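Local coordinates for uncharacterized HTH-type transcriptional regulator yydK (Bacillus subtilis subsp. subtilis, PDB 3BWG), which probably binds DNA as a transcription factor of the GntR family, pairing a winged helix-turn-helix domain with a UTRA domain, at residues R105-E110 with E121-V126; L115-D120 with Y143-I148. One frame throughout, in Å; residues are numbered along the deposited sequence.

Interaction 1: R105-E110 with E121-V126; sequences RKPTPE and EDIYYV
The guanidinium of Arg105 lies flat over one face of the Tyr125 ring, the two planes only 17° apart. Its CZ stands 3.2 Å from Tyr125 CD2, over the ring face but displaced from its centre, which makes this an offset cation-pi stack. Torsions explain the placement: CG is anti to the backbone N (chi1 -168°), the chain runs straight through chi2, and a bend at chi3 lays the group down on the ring. Salt bridges from NE to Asp103 and from NH2 to Glu101 fix the rotation of the guanidinium, while Tyr125 OH is held by Glu141. With the guanidinium gone, as in an alanine here, this ring face is likely to lose its cover, and Glu101 and Asp103 the cation that pairs with them.

Arg105 and Ile123 form an antiparallel hydrogen-bonded pair. The bond from Ile123 N to Arg105 O is nearly straight at 2.9 Å, whereas the return bond from Arg105 N to Ile123 O is longer at 3.1 Å and more bent. Beyond it, Lys106 NZ makes a salt bridge to Asp122 OD1 at 2.7 Å, on the syn side of the carboxylate and 30° out of its plane; Asp120 O takes a second bond from NZ. Past the strand end, Pro107 packs its CB 4.0 Å from Ile123 CG1.

The contact thus joins the end of strand 95-105, outermost in the sheet of this chain, to the start of strand 123-132. Thr108 then N-caps helix 109-114, its OG1 bonding Ala111 N, and strand 135-145 flanks 123-132 on its other side.

Interaction 2: L115-D120 with Y143-I148; sequences LNIGMD and YYTKSI
Leu115 and Thr145 make the close part of this contact, where the two side chains run alongside one another, pointing opposite ways. Leu115 CD1 lies 3.7 Å from Thr145 OG1, and the same methyl packs 4.1 Å from Tyr143 CB, so one branch of the leucine spans two residues whose side chains leave the same face of the strand. Both methyls straddle the same ground: Leu115 CD2 lies 3.8 Å from Tyr143 O, and CD1 is about as close to it. CG of Leu115 is anti to the carbonyl carbon (chi1 -68°), which turns both methyls toward strand 135-145. The Tyr143 ring turns off from 115-120 and meets Tyr125 with planes at about 55°; Ala111 of the preceding helix also touches the Tyr143 side chain.

Thr145 divides its work between two branches. Its OG1 donates to a water at 2.7 Å, and that water in turn donates to Leu115 O at 2.9 Å. Leu115 O and Thr145 OG1 are 4.6 Å apart, too far for a direct bond, and the water spans them, giving each polar atom a partner. The methyl CG2 of Thr145 meets Ile117 CG2 at 4.0 Å, a smaller apolar touch, one methyl on one methyl. Past Ile117 the loop runs out toward solvent; Asn116, also exposed, packs instead on Lys73 of the second subunit.

The turn itself is a Schellman motif: Asn116 has positive phi (60°), with two bonds back into the last turn of helix 109-114. Within the UTRA domain, the arrangement is a helix-terminating turn laid across a strand of an antiparallel sheet, with Leu115 also touching Tyr218 of neighbouring strand 215-224.

How the interactions relate
From the N terminus, strand 95-105 runs into 105-110 and helix 109-114, and the loop 115-120 returns the chain to 121-126. Interaction 1 closes this helical excursion between adjacent antiparallel strands. Interaction 2 starts inside that excursion and closes a longer loop, made mostly of the hairpin of strands 123-132 and 135-145. Their segments alternate along the chain, so the two closures cross instead of nesting. The contact centres lie about 6 Å apart, joined by probable hydrogen bonds from Tyr124 N to Tyr144 O and from Lys146 N to Asp122 O. Together they tie the helix and its exit loop to three consecutive strands of the UTRA sheet.

Interaction 1: R105-E110 with E121-V126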
ATOM      1  N   ARG B 105     -24.635   5.386 -19.162  1.00 40.09           N
ATOM      2  CA  ARG B 105     -25.554   4.951 -18.129  1.00 39.50           C
ATOM      3  C   ARG B 105     -25.568   6.052 -17.070  1.00 39.92           C
ATOM      4  O   ARG B 105     -24.576   6.752 -16.882  1.00 40.82           O
ATOM      5  CB  ARG B 105     -24.885   3.707 -17.530  1.00 39.95           C
ATOM      6  CG  ARG B 105     -25.633   2.856 -16.647  1.00 40.31           C
ATOM      7  CD  ARG B 105     -24.770   1.660 -16.306  1.00 40.52           C
ATOM      8  NE  ARG B 105     -24.829   0.602 -17.330  1.00 39.87           N
ATOM      9  CZ  ARG B 105     -25.070  -0.686 -17.074  1.00 41.58           C
ATOM     10  NH1 ARG B 105     -25.269  -1.108 -15.816  1.00 41.03           N
ATOM     11  NH2 ARG B 105     -25.080  -1.565 -18.076  1.00 41.82           N
ATOM     12  N   LYS B 106     -26.677   6.201 -16.358  1.00 38.99           N
ATOM     13  CA  LYS B 106     -26.664   6.933 -15.099  1.00 39.52           C
ATOM     14  C   LYS B 106     -25.947   6.094 -14.004  1.00 38.81           C
ATOM     15  O   LYS B 106     -25.979   4.862 -14.042  1.00 37.18           O
ATOM     16  CB  LYS B 106     -28.092   7.349 -14.667  1.00 38.78           C
ATOM     17  CG  LYS B 106     -28.837   8.154 -15.706  1.00 38.45           C
ATOM     18  CD  LYS B 106     -28.061   9.413 -16.096  1.00 38.95           C
ATOM     19  CE  LYS B 106     -28.856  10.242 -17.072  1.00 39.28           C
ATOM     20  NZ  LYS B 106     -28.022  11.382 -17.564  1.00 39.01           N
ATOM     21  N   PRO B 107     -25.271   6.769 -13.048  1.00 37.95           N
ATOM     22  CA  PRO B 107     -24.571   6.004 -12.003  1.00 36.92           C
ATOM     23  C   PRO B 107     -25.553   5.423 -10.978  1.00 38.33           C
ATOM     24  O   PRO B 107     -26.607   6.035 -10.712  1.00 39.15           O
ATOM     25  CB  PRO B 107     -23.704   7.078 -11.298  1.00 37.46           C
ATOM     26  CG  PRO B 107     -24.459   8.419 -11.533  1.00 36.57           C
ATOM     27  CD  PRO B 107     -25.108   8.240 -12.906  1.00 37.82           C
ATOM     28  N   THR B 108     -25.197   4.286 -10.384  1.00 37.09           N
ATOM     29  CA  THR B 108     -25.828   3.884  -9.154  1.00 38.65           C
ATOM     30  C   THR B 108     -25.617   4.982  -8.074  1.00 40.63           C
ATOM     31  O   THR B 108     -24.761   5.853  -8.212  1.00 42.37           O
ATOM     32  CB  THR B 108     -25.276   2.544  -8.641  1.00 38.52           C
ATOM     33  OG1 THR B 108     -23.904   2.687  -8.274  1.00 38.13           O
ATOM     34  CG2 THR B 108     -25.422   1.413  -9.685  1.00 39.60           C
ATOM     35  N   PRO B 109     -26.446   4.989  -7.021  1.00 41.08           N
ATOM     36  CA  PRO B 109     -26.156   5.911  -5.904  1.00 41.55           C
ATOM     37  C   PRO B 109     -24.733   5.767  -5.342  1.00 41.80           C
ATOM     38  O   PRO B 109     -24.034   6.761  -5.192  1.00 38.26           O
ATOM     39  CB  PRO B 109     -27.207   5.535  -4.869  1.00 39.72           C
ATOM     40  CG  PRO B 109     -28.329   5.017  -5.700  1.00 40.55           C
ATOM     41  CD  PRO B 109     -27.725   4.286  -6.842  1.00 39.72           C
ATOM     42  N   GLU B 110     -24.328   4.529  -5.050  1.00 42.06           N
ATOM     43  CA  GLU B 110     -22.956   4.223  -4.676  1.00 42.38           C
ATOM     44  C   GLU B 110     -21.855   4.811  -5.608  1.00 41.00           C
ATOM     45  O   GLU B 110     -20.846   5.353  -5.141  1.00 39.66           O
ATOM     46  CB  GLU B 110     -22.807   2.713  -4.559  1.00 43.42           C
ATOM     47  CG  GLU B 110     -21.363   2.254  -4.380  1.00 47.77           C
ATOM     48  CD  GLU B 110     -21.218   0.738  -4.496  1.00 47.78           C
ATOM     49  OE1 GLU B 110     -20.711   0.119  -3.544  1.00 50.57           O
ATOM     50  OE2 GLU B 110     -21.660   0.168  -5.516  1.00 48.85           O
ATOM     51  N   GLU B 121     -25.711  12.758 -13.767  1.00 43.38           N
ATOM     52  CA  GLU B 121     -24.501  12.905 -14.570  1.00 44.11           C
ATOM     53  C   GLU B 121     -24.151  11.556 -15.241  1.00 43.83           C
ATOM     54  O   GLU B 121     -24.121  10.510 -14.570  1.00 43.82           O
ATOM     55  CB  GLU B 121     -23.335  13.420 -13.709  1.00 43.66           C
ATOM     56  CG  GLU B 121     -23.493  14.841 -13.133  1.00 43.88           C
ATOM     57  CD  GLU B 121     -22.178  15.393 -12.527  1.00 44.61           C
ATOM     58  OE1 GLU B 121     -21.142  15.476 -13.252  1.00 45.06           O
ATOM     59  OE2 GLU B 121     -22.180  15.728 -11.314  1.00 44.76           O
ATOM     60  N   ASP B 122     -23.934  11.567 -16.554  1.00 41.25           N
ATOM     61  CA  ASP B 122     -23.589  10.331 -17.278  1.00 40.87           C
ATOM     62  C   ASP B 122     -22.256   9.718 -16.819  1.00 39.73           C
ATOM     63  O   ASP B 122     -21.280  10.433 -16.548  1.00 40.01           O
ATOM     64  CB  ASP B 122     -23.464  10.609 -18.775  1.00 42.07           C
ATOM     65  CG  ASP B 122     -24.790  10.878 -19.441  1.00 41.83           C
ATOM     66  OD1 ASP B 122     -25.841  10.580 -18.839  1.00 41.88           O
ATOM     67  OD2 ASP B 122     -24.778  11.366 -20.591  1.00 42.24           O
ATOM     68  N   ILE B 123     -22.215   8.401 -16.701  1.00 38.05           N
ATOM     69  CA  ILE B 123     -20.938   7.720 -16.505  1.00 38.60           C
ATOM     70  C   ILE B 123     -20.769   6.733 -17.655  1.00 39.57           C
ATOM     71  O   ILE B 123     -21.791   6.336 -18.238  1.00 39.12           O
ATOM     72  CB  ILE B 123     -20.804   7.045 -15.094  1.00 37.81           C
ATOM     73  CG1 ILE B 123     -21.957   6.080 -14.751  1.00 37.84           C
ATOM     74  CG2 ILE B 123     -20.762   8.129 -14.004  1.00 37.74           C
ATOM     75  CD1 ILE B 123     -21.716   4.595 -15.065  1.00 40.65           C
ATOM     76  N   TYR B 124     -19.516   6.395 -18.008  1.00 38.30           N
ATOM     77  CA  TYR B 124     -19.227   5.149 -18.735  1.00 39.16           C
ATOM     78  C   TYR B 124     -19.198   3.987 -17.772  1.00 40.25           C
ATOM     79  O   TYR B 124     -18.516   4.060 -16.748  1.00 39.72           O
ATOM     80  CB  TYR B 124     -17.870   5.173 -19.410  1.00 39.68           C
ATOM     81  CG  TYR B 124     -17.931   5.790 -20.747  1.00 39.80           C
ATOM     82  CD1 TYR B 124     -17.463   7.092 -20.956  1.00 39.46           C
ATOM     83  CD2 TYR B 124     -18.516   5.109 -21.794  1.00 38.38           C
ATOM     84  CE1 TYR B 124     -17.539   7.674 -22.205  1.00 39.42           C
ATOM     85  CE2 TYR B 124     -18.629   5.689 -23.058  1.00 39.14           C
ATOM     86  CZ  TYR B 124     -18.133   6.953 -23.262  1.00 40.02           C
ATOM     87  OH  TYR B 124     -18.244   7.509 -24.513  1.00 40.94           O
ATOM     88  N   TYR B 125     -19.900   2.904 -18.111  1.00 39.49           N
ATOM     89  CA  TYR B 125     -19.912   1.739 -17.246  1.00 40.90           C
ATOM     90  C   TYR B 125     -19.171   0.616 -17.906  1.00 41.40           C
ATOM     91  O   TYR B 125     -19.447   0.295 -19.052  1.00 40.92           O
ATOM     92  CB  TYR B 125     -21.357   1.306 -16.973  1.00 40.54           C
ATOM     93  CG  TYR B 125     -21.506  -0.045 -16.312  1.00 41.15           C
ATOM     94  CD1 TYR B 125     -21.309  -0.179 -14.936  1.00 41.52           C
ATOM     95  CD2 TYR B 125     -21.881  -1.188 -17.049  1.00 41.23           C
ATOM     96  CE1 TYR B 125     -21.438  -1.389 -14.322  1.00 41.58           C
ATOM     97  CE2 TYR B 125     -22.037  -2.423 -16.420  1.00 40.73           C
ATOM     98  CZ  TYR B 125     -21.797  -2.505 -15.051  1.00 41.21           C
ATOM     99  OH  TYR B 125     -21.934  -3.679 -14.347  1.00 40.70           O
ATOM    100  N   VAL B 126     -18.250  -0.010 -17.185  1.00 41.15           N
ATOM    101  CA  VAL B 126     -17.585  -1.174 -17.752  1.00 41.57           C
ATOM    102  C   VAL B 126     -17.639  -2.411 -16.873  1.00 41.56           C
ATOM    103  O   VAL B 126     -17.538  -2.326 -15.644  1.00 41.84           O
ATOM    104  CB  VAL B 126     -16.172  -0.864 -18.419  1.00 43.51           C
ATOM    105  CG1 VAL B 126     -15.830   0.603 -18.406  1.00 41.55           C
ATOM    106  CG2 VAL B 126     -15.044  -1.805 -17.967  1.00 43.16           C
TER

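Interaction 2: L115-D120 with Y143-I148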
ATOM      1  N   LEU B 115     -17.749   8.840  -6.967  1.00 39.87           N
ATOM      2  CA  LEU B 115     -17.286   9.787  -7.976  1.00 39.74           C
ATOM      3  C   LEU B 115     -17.570  11.246  -7.631  1.00 40.56           C
ATOM      4  O   LEU B 115     -17.161  12.142  -8.353  1.00 41.87           O
ATOM      5  CB  LEU B 115     -17.916   9.444  -9.328  1.00 38.92           C
ATOM      6  CG  LEU B 115     -17.433   8.124  -9.926  1.00 38.60           C
ATOM      7  CD1 LEU B 115     -18.265   7.842 -11.168  1.00 38.63           C
ATOM      8  CD2 LEU B 115     -15.881   8.170 -10.231  1.00 37.20           C
ATOM      9  N   ASN B 116     -18.303  11.485  -6.545  1.00 42.89           N
ATOM     10  CA  ASN B 116     -18.736  12.830  -6.182  1.00 43.79           C
ATOM     11  C   ASN B 116     -19.581  13.504  -7.214  1.00 41.50           C
ATOM     12  O   ASN B 116     -19.360  14.682  -7.481  1.00 40.36           O
ATOM     13  CB  ASN B 116     -17.519  13.759  -6.031  1.00 47.55           C
ATOM     14  CG  ASN B 116     -17.175  14.006  -4.639  1.00 50.72           C
ATOM     15  OD1 ASN B 116     -16.684  13.106  -3.931  1.00 52.81           O
ATOM     16  ND2 ASN B 116     -17.466  15.232  -4.178  1.00 53.40           N
ATOM     17  N   ILE B 117     -20.503  12.794  -7.832  1.00 40.18           N
ATOM     18  CA  ILE B 117     -21.328  13.422  -8.864  1.00 39.53           C
ATOM     19  C   ILE B 117     -22.820  13.378  -8.552  1.00 40.84           C
ATOM     20  O   ILE B 117     -23.279  12.641  -7.665  1.00 39.05           O
ATOM     21  CB  ILE B 117     -21.076  12.818 -10.252  1.00 39.52           C
ATOM     22  CG1 ILE B 117     -21.206  11.279 -10.218  1.00 38.33           C
ATOM     23  CG2 ILE B 117     -19.732  13.320 -10.785  1.00 39.81           C
ATOM     24  CD1 ILE B 117     -21.052  10.629 -11.598  1.00 37.85           C
ATOM     25  N   GLY B 118     -23.575  14.190  -9.280  1.00 42.03           N
ATOM     26  CA  GLY B 118     -25.035  14.097  -9.223  1.00 43.38           C
ATOM     27  C   GLY B 118     -25.424  12.786  -9.900  1.00 44.24           C
ATOM     28  O   GLY B 118     -24.679  12.262 -10.767  1.00 43.61           O
HETATM   29  N   MSE B 119     -26.581  12.248  -9.520  1.00 44.06           N
HETATM   30  CA  MSE B 119     -27.054  11.004 -10.138  1.00 45.48           C
HETATM   31  C   MSE B 119     -27.565  11.153 -11.576  1.00 45.67           C
HETATM   32  O   MSE B 119     -27.754  10.151 -12.292  1.00 44.96           O
HETATM   33  CB  MSE B 119     -28.059  10.301  -9.234  1.00 44.42           C
HETATM   34  CG  MSE B 119     -27.368   9.625  -8.057  1.00 44.02           C
HETATM   35 SE   MSE B 119     -28.680   9.170  -6.783  0.85 46.52          SE
HETATM   36  CE  MSE B 119     -29.745   7.994  -7.976  1.00 44.40           C
ATOM     37  N   ASP B 120     -27.750  12.398 -12.012  1.00 45.93           N
ATOM     38  CA  ASP B 120     -28.127  12.620 -13.403  1.00 46.53           C
ATOM     39  C   ASP B 120     -26.923  12.867 -14.316  1.00 45.53           C
ATOM     40  O   ASP B 120     -27.104  13.146 -15.507  1.00 45.31           O
ATOM     41  CB  ASP B 120     -29.181  13.738 -13.541  1.00 49.06           C
ATOM     42  CG  ASP B 120     -30.096  13.538 -14.770  1.00 51.73           C
ATOM     43  OD1 ASP B 120     -30.195  12.406 -15.299  1.00 52.03           O
ATOM     44  OD2 ASP B 120     -30.736  14.515 -15.208  1.00 53.76           O
ATOM     45  N   TYR B 143     -16.740   2.574 -13.126  1.00 40.39           N
ATOM     46  CA  TYR B 143     -17.595   3.671 -13.496  1.00 39.87           C
ATOM     47  C   TYR B 143     -16.747   4.893 -13.682  1.00 38.87           C
ATOM     48  O   TYR B 143     -16.068   5.302 -12.779  1.00 38.31           O
ATOM     49  CB  TYR B 143     -18.596   3.950 -12.373  1.00 40.28           C
ATOM     50  CG  TYR B 143     -19.336   2.743 -11.837  1.00 40.52           C
ATOM     51  CD1 TYR B 143     -20.666   2.508 -12.189  1.00 39.92           C
ATOM     52  CD2 TYR B 143     -18.724   1.876 -10.935  1.00 40.16           C
ATOM     53  CE1 TYR B 143     -21.365   1.424 -11.652  1.00 41.33           C
ATOM     54  CE2 TYR B 143     -19.392   0.793 -10.417  1.00 41.89           C
ATOM     55  CZ  TYR B 143     -20.709   0.562 -10.778  1.00 41.15           C
ATOM     56  OH  TYR B 143     -21.368  -0.520 -10.249  1.00 42.11           O
ATOM     57  N   TYR B 144     -16.858   5.521 -14.838  1.00 40.50           N
ATOM     58  CA  TYR B 144     -16.043   6.691 -15.175  1.00 40.37           C
ATOM     59  C   TYR B 144     -16.917   7.868 -15.430  1.00 39.01           C
ATOM     60  O   TYR B 144     -17.828   7.769 -16.222  1.00 39.51           O
ATOM     61  CB  TYR B 144     -15.243   6.406 -16.451  1.00 40.70           C
ATOM     62  CG  TYR B 144     -14.329   5.247 -16.280  1.00 41.07           C
ATOM     63  CD1 TYR B 144     -12.956   5.426 -16.017  1.00 40.33           C
ATOM     64  CD2 TYR B 144     -14.824   3.964 -16.366  1.00 41.38           C
ATOM     65  CE1 TYR B 144     -12.126   4.317 -15.842  1.00 42.50           C
ATOM     66  CE2 TYR B 144     -14.027   2.874 -16.199  1.00 42.49           C
ATOM     67  CZ  TYR B 144     -12.695   3.047 -15.942  1.00 42.45           C
ATOM     68  OH  TYR B 144     -11.965   1.899 -15.782  1.00 46.19           O
ATOM     69  N   THR B 145     -16.610   8.993 -14.795  1.00 38.84           N
ATOM     70  CA  THR B 145     -17.352  10.256 -15.028  1.00 39.21           C
ATOM     71  C   THR B 145     -17.177  10.667 -16.464  1.00 37.70           C
ATOM     72  O   THR B 145     -16.079  10.915 -16.869  1.00 40.53           O
ATOM     73  CB  THR B 145     -16.876  11.381 -14.090  1.00 37.69           C
ATOM     74  OG1 THR B 145     -16.957  10.920 -12.730  1.00 39.07           O
ATOM     75  CG2 THR B 145     -17.764  12.627 -14.233  1.00 38.20           C
ATOM     76  N   LYS B 146     -18.259  10.699 -17.230  1.00 38.45           N
ATOM     77  CA  LYS B 146     -18.211  10.927 -18.679  1.00 39.04           C
ATOM     78  C   LYS B 146     -17.733  12.342 -19.097  1.00 40.65           C
ATOM     79  O   LYS B 146     -17.088  12.511 -20.129  1.00 41.68           O
ATOM     80  CB  LYS B 146     -19.577  10.589 -19.313  1.00 37.66           C
ATOM     81  CG  LYS B 146     -19.496  10.472 -20.810  1.00 38.22           C
ATOM     82  CD  LYS B 146     -20.666   9.814 -21.423  1.00 37.24           C
ATOM     83  CE  LYS B 146     -20.633   9.974 -22.924  1.00 39.61           C
ATOM     84  NZ  LYS B 146     -20.885  11.392 -23.371  1.00 39.48           N
ATOM     85  N   SER B 147     -18.015  13.357 -18.280  1.00 40.33           N
ATOM     86  CA  SER B 147     -17.587  14.709 -18.625  1.00 40.34           C
ATOM     87  C   SER B 147     -16.077  14.846 -18.405  1.00 40.77           C
ATOM     88  O   SER B 147     -15.457  15.772 -18.903  1.00 41.26           O
ATOM     89  CB  SER B 147     -18.374  15.749 -17.844  1.00 39.57           C
ATOM     90  OG  SER B 147     -18.190  15.588 -16.455  1.00 39.01           O
ATOM     91  N   ILE B 148     -15.493  13.887 -17.682  1.00 40.60           N
ATOM     92  CA  ILE B 148     -14.029  13.764 -17.573  1.00 39.46           C
ATOM     93  C   ILE B 148     -13.464  12.787 -18.645  1.00 39.07           C
ATOM     94  O   ILE B 148     -12.627  13.155 -19.443  1.00 39.22           O
ATOM     95  CB  ILE B 148     -13.600  13.308 -16.156  1.00 37.99           C
ATOM     96  CG1 ILE B 148     -14.143  14.311 -15.108  1.00 38.01           C
ATOM     97  CG2 ILE B 148     -12.033  13.169 -16.115  1.00 37.16           C
ATOM     98  CD1 ILE B 148     -13.802  13.989 -13.635  1.00 36.13           C
TER
HETATM   99  O   HOH W   1     -16.140  12.814 -10.964  1.00 29.89           O